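PDB 3H75: periplasmic sugar-binding domain protein, which probably binds a carbohydrate in the periplasm as a member of the bacterial solute-binding protein 2 family. Local coordinates for residues D122-L130 / L162-E173. Sequence-based numbering, arbitrary orientation.
Sequences DEEAGYRML and LRERGLRRALAE
The ring of Y127 carries the guanidinium of R169 flat on one face, the two planes 16° apart and CZ of R169 4.3 Å from the ring centroid, a stacked cation-pi pair. At the ring's edge lie G166 O and A170 N, and farther out Y127 OH donates to the syn lone pair of E173 OE1 at 2.7 Å, the carboxylate standing perpendicular to the ring. CG anti to the backbone N (chi1 176°) sets the ring as a knob into the hole formed by G166, R169, A170 and E173. A bend at chi3 folds R169 back over it and lets NH1 reach E123 OE2 at 3.0 Å in a salt bridge, OE2 lying tilted from the guanidinium plane; a water joins the same oxygen to R165 NE. A leucine in place of Y127 would probably leave R169 without its aromatic bed and E173 without its hydroxyl partner. At the N-terminal end, NE and NH2 of R163 converge on OD1 of D122, both 2.8 Å away, from the same face of its carboxylate, while NH1 bonds A212 O and a glycerol probably from the crystallisation liquor. The helices cross at -41° with axes 6.3 Å apart, a closeness permitted by G126 and G166, where a CB would clash with the facing backbone; G126 CA instead meets R163 O at 3.4 Å. Beyond Y127, L130 CD2 rests on A170 CB and L171 CD2. The chemistry implies two neighbouring helices of one alpha/beta domain, joined by glycine-allowed backbone contact and charge pairs, with D122 probably steadying R163.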
loop_
_atom_site.group_PDB
_atom_site.type_symbol
_atom_site.label_atom_id
_atom_site.label_comp_id
_atom_site.label_asym_id
_atom_site.label_seq_id
_atom_site.Cartn_x
_atom_site.Cartn_y
_atom_site.Cartn_z
ATOM N N ASP A 122 -1.768 -4.066 6.098
ATOM C CA ASP A 122 -0.354 -3.697 6.156
ATOM C C ASP A 122 0.437 -4.467 7.212
ATOM O O ASP A 122 1.577 -4.865 6.971
ATOM C CB ASP A 122 -0.197 -2.191 6.421
ATOM C CG ASP A 122 -0.422 -1.339 5.176
ATOM O OD1 ASP A 122 0.260 -1.572 4.161
ATOM O OD2 ASP A 122 -1.272 -0.426 5.220
ATOM N N GLU A 123 -0.143 -4.667 8.392
ATOM C CA GLU A 123 0.570 -5.386 9.444
ATOM C C GLU A 123 0.918 -6.800 8.985
ATOM O O GLU A 123 2.043 -7.264 9.185
ATOM C CB GLU A 123 -0.266 -5.441 10.723
ATOM C CG GLU A 123 0.520 -5.882 11.950
ATOM C CD GLU A 123 -0.316 -5.860 13.217
ATOM O OE1 GLU A 123 -1.074 -4.886 13.406
ATOM O OE2 GLU A 123 -0.210 -6.808 14.023
ATOM N N GLU A 124 -0.039 -7.482 8.363
ATOM C CA GLU A 124 0.202 -8.835 7.879
ATOM C C GLU A 124 1.345 -8.829 6.867
ATOM O O GLU A 124 2.195 -9.717 6.877
ATOM C CB GLU A 124 -1.059 -9.409 7.223
ATOM C CG GLU A 124 -0.861 -10.796 6.608
ATOM C CD GLU A 124 -0.672 -11.897 7.641
ATOM O OE1 GLU A 124 -0.361 -11.594 8.813
ATOM O OE2 GLU A 124 -0.828 -13.079 7.272
ATOM N N ALA A 125 1.374 -7.823 6.001
ATOM C CA ALA A 125 2.431 -7.734 4.994
ATOM C C ALA A 125 3.814 -7.619 5.636
ATOM O O ALA A 125 4.770 -8.276 5.203
ATOM C CB ALA A 125 2.178 -6.550 4.073
ATOM N N GLY A 126 3.923 -6.787 6.669
ATOM C CA GLY A 126 5.197 -6.607 7.346
ATOM C C GLY A 126 5.637 -7.880 8.042
ATOM O O GLY A 126 6.811 -8.247 8.041
ATOM N N TYR A 127 4.676 -8.556 8.654
ATOM C CA TYR A 127 4.933 -9.808 9.358
ATOM C C TYR A 127 5.356 -10.891 8.363
ATOM O O TYR A 127 6.393 -11.538 8.524
ATOM C CB TYR A 127 3.656 -10.236 10.081
ATOM C CG TYR A 127 3.727 -11.565 10.792
ATOM C CD1 TYR A 127 4.486 -11.720 11.950
ATOM C CD2 TYR A 127 2.996 -12.660 10.330
ATOM C CE1 TYR A 127 4.513 -12.930 12.634
ATOM C CE2 TYR A 127 3.016 -13.878 11.008
ATOM C CZ TYR A 127 3.776 -14.003 12.159
ATOM O OH TYR A 127 3.812 -15.207 12.828
ATOM N N ARG A 128 4.549 -11.075 7.325
ATOM C CA ARG A 128 4.824 -12.098 6.325
ATOM C C ARG A 128 6.148 -11.900 5.606
ATOM O O ARG A 128 6.804 -12.873 5.253
ATOM C CB ARG A 128 3.671 -12.172 5.320
ATOM C CG ARG A 128 2.399 -12.783 5.912
ATOM C CD ARG A 128 2.628 -14.236 6.317
ATOM N NE ARG A 128 1.596 -14.729 7.226
ATOM C CZ ARG A 128 1.694 -15.857 7.921
ATOM N NH1 ARG A 128 2.780 -16.614 7.811
ATOM N NH2 ARG A 128 0.712 -16.227 8.733
HETATM N N MSE A 129 6.561 -10.653 5.393
HETATM C CA MSE A 129 7.835 -10.451 4.713
HETATM C C MSE A 129 8.992 -11.078 5.466
HETATM O O MSE A 129 9.832 -11.738 4.860
HETATM C CB MSE A 129 8.127 -8.972 4.481
HETATM C CG MSE A 129 7.342 -8.368 3.321
HETATM SE SE MSE A 129 8.046 -6.643 2.777
HETATM C CE MSE A 129 7.436 -5.582 4.296
ATOM N N LEU A 130 9.050 -10.889 6.779
ATOM C CA LEU A 130 10.152 -11.480 7.525
ATOM C C LEU A 130 10.023 -12.998 7.556
ATOM O O LEU A 130 11.017 -13.697 7.381
ATOM C CB LEU A 130 10.232 -10.935 8.954
ATOM C CG LEU A 130 11.518 -11.383 9.667
ATOM C CD1 LEU A 130 12.728 -10.876 8.899
ATOM C CD2 LEU A 130 11.541 -10.869 11.087
ATOM N N LEU A 162 2.329 0.293 10.741
ATOM C CA LEU A 162 1.700 -1.020 10.694
ATOM C C LEU A 162 2.628 -2.095 10.143
ATOM O O LEU A 162 2.677 -3.206 10.670
ATOM C CB LEU A 162 0.417 -0.964 9.865
ATOM C CG LEU A 162 -0.736 -0.195 10.518
ATOM C CD1 LEU A 162 -1.890 -0.051 9.525
ATOM C CD2 LEU A 162 -1.185 -0.927 11.775
ATOM N N ARG A 163 3.366 -1.779 9.084
ATOM C CA ARG A 163 4.278 -2.772 8.539
ATOM C C ARG A 163 5.381 -3.067 9.549
ATOM O O ARG A 163 5.790 -4.219 9.706
ATOM C CB ARG A 163 4.839 -2.301 7.194
ATOM C CG ARG A 163 3.746 -2.267 6.137
ATOM C CD ARG A 163 4.190 -1.657 4.821
ATOM N NE ARG A 163 3.016 -1.323 4.023
ATOM C CZ ARG A 163 3.038 -0.636 2.885
ATOM N NH1 ARG A 163 4.184 -0.203 2.371
ATOM N NH2 ARG A 163 1.892 -0.336 2.284
ATOM N N GLU A 164 5.842 -2.041 10.261
ATOM C CA GLU A 164 6.877 -2.246 11.266
ATOM C C GLU A 164 6.332 -3.084 12.416
ATOM O O GLU A 164 7.048 -3.917 12.975
ATOM C CB GLU A 164 7.389 -0.918 11.828
ATOM C CG GLU A 164 8.590 -1.113 12.753
ATOM C CD GLU A 164 9.121 0.180 13.340
ATOM O OE1 GLU A 164 9.038 1.221 12.651
ATOM O OE2 GLU A 164 9.639 0.146 14.480
ATOM N N ARG A 165 5.071 -2.864 12.780
ATOM C CA ARG A 165 4.481 -3.641 13.864
ATOM C C ARG A 165 4.524 -5.121 13.488
ATOM O O ARG A 165 4.838 -5.969 14.322
ATOM C CB ARG A 165 3.032 -3.202 14.123
ATOM C CG ARG A 165 2.250 -4.131 15.050
ATOM C CD ARG A 165 2.894 -4.267 16.426
ATOM N NE ARG A 165 2.196 -5.256 17.246
ATOM C CZ ARG A 165 2.625 -5.689 18.428
ATOM N NH1 ARG A 165 3.759 -5.221 18.936
ATOM N NH2 ARG A 165 1.919 -6.595 19.101
ATOM N N GLY A 166 4.216 -5.421 12.227
ATOM C CA GLY A 166 4.246 -6.799 11.758
ATOM C C GLY A 166 5.653 -7.350 11.855
ATOM O O GLY A 166 5.858 -8.489 12.279
ATOM N N LEU A 167 6.628 -6.539 11.453
ATOM C CA LEU A 167 8.030 -6.936 11.528
ATOM C C LEU A 167 8.406 -7.252 12.975
ATOM O O LEU A 167 9.036 -8.275 13.251
ATOM C CB LEU A 167 8.932 -5.810 11.007
ATOM C CG LEU A 167 10.428 -5.924 11.304
ATOM C CD1 LEU A 167 11.009 -7.121 10.558
ATOM C CD2 LEU A 167 11.143 -4.626 10.886
ATOM N N ARG A 168 8.018 -6.369 13.894
ATOM C CA ARG A 168 8.327 -6.556 15.311
ATOM C C ARG A 168 7.718 -7.847 15.845
ATOM O O ARG A 168 8.324 -8.525 16.670
ATOM C CB ARG A 168 7.817 -5.372 16.134
ATOM C CG ARG A 168 8.469 -4.035 15.782
ATOM C CD ARG A 168 9.930 -3.968 16.211
ATOM N NE ARG A 168 10.542 -2.693 15.833
ATOM C CZ ARG A 168 11.809 -2.368 16.075
ATOM N NH1 ARG A 168 12.606 -3.220 16.700
ATOM N NH2 ARG A 168 12.290 -1.198 15.665
ATOM N N ARG A 169 6.518 -8.188 15.385
ATOM C CA ARG A 169 5.880 -9.416 15.838
ATOM C C ARG A 169 6.686 -10.626 15.377
ATOM O O ARG A 169 6.890 -11.573 16.138
ATOM C CB ARG A 169 4.448 -9.496 15.316
ATOM C CG ARG A 169 3.454 -8.685 16.130
ATOM C CD ARG A 169 2.082 -8.752 15.484
ATOM N NE ARG A 169 1.774 -10.115 15.060
ATOM C CZ ARG A 169 1.165 -10.418 13.918
ATOM N NH1 ARG A 169 0.794 -9.453 13.086
ATOM N NH2 ARG A 169 0.945 -11.686 13.599
ATOM N N ALA A 170 7.162 -10.587 14.135
ATOM C CA ALA A 170 7.957 -11.687 13.599
ATOM C C ALA A 170 9.296 -11.787 14.333
ATOM O O ALA A 170 9.781 -12.883 14.613
ATOM C CB ALA A 170 8.184 -11.491 12.098
ATOM N N LEU A 171 9.896 -10.645 14.655
ATOM C CA LEU A 171 11.168 -10.657 15.373
ATOM C C LEU A 171 11.017 -11.256 16.768
ATOM O O LEU A 171 11.923 -11.917 17.268
ATOM C CB LEU A 171 11.744 -9.247 15.485
ATOM C CG LEU A 171 12.290 -8.654 14.183
ATOM C CD1 LEU A 171 12.636 -7.189 14.402
ATOM C CD2 LEU A 171 13.532 -9.424 13.730
ATOM N N ALA A 172 9.875 -11.020 17.403
ATOM C CA ALA A 172 9.659 -11.550 18.742
ATOM C C ALA A 172 9.554 -13.069 18.724
ATOM O O ALA A 172 9.841 -13.726 19.719
ATOM C CB ALA A 172 8.395 -10.950 19.345
ATOM N N GLU A 173 9.148 -13.618 17.584
ATOM C CA GLU A 173 8.991 -15.056 17.438
ATOM C C GLU A 173 10.274 -15.738 16.996
ATOM O O GLU A 173 10.372 -16.966 17.039
ATOM C CB GLU A 173 7.876 -15.354 16.431
ATOM C CG GLU A 173 6.534 -14.771 16.848
ATOM C CD GLU A 173 5.440 -14.940 15.807
ATOM O OE1 GLU A 173 5.742 -15.348 14.668
ATOM O OE2 GLU A 173 4.268 -14.648 16.135
HETATM O O HOH W 1 -0.650 -6.392 16.661
#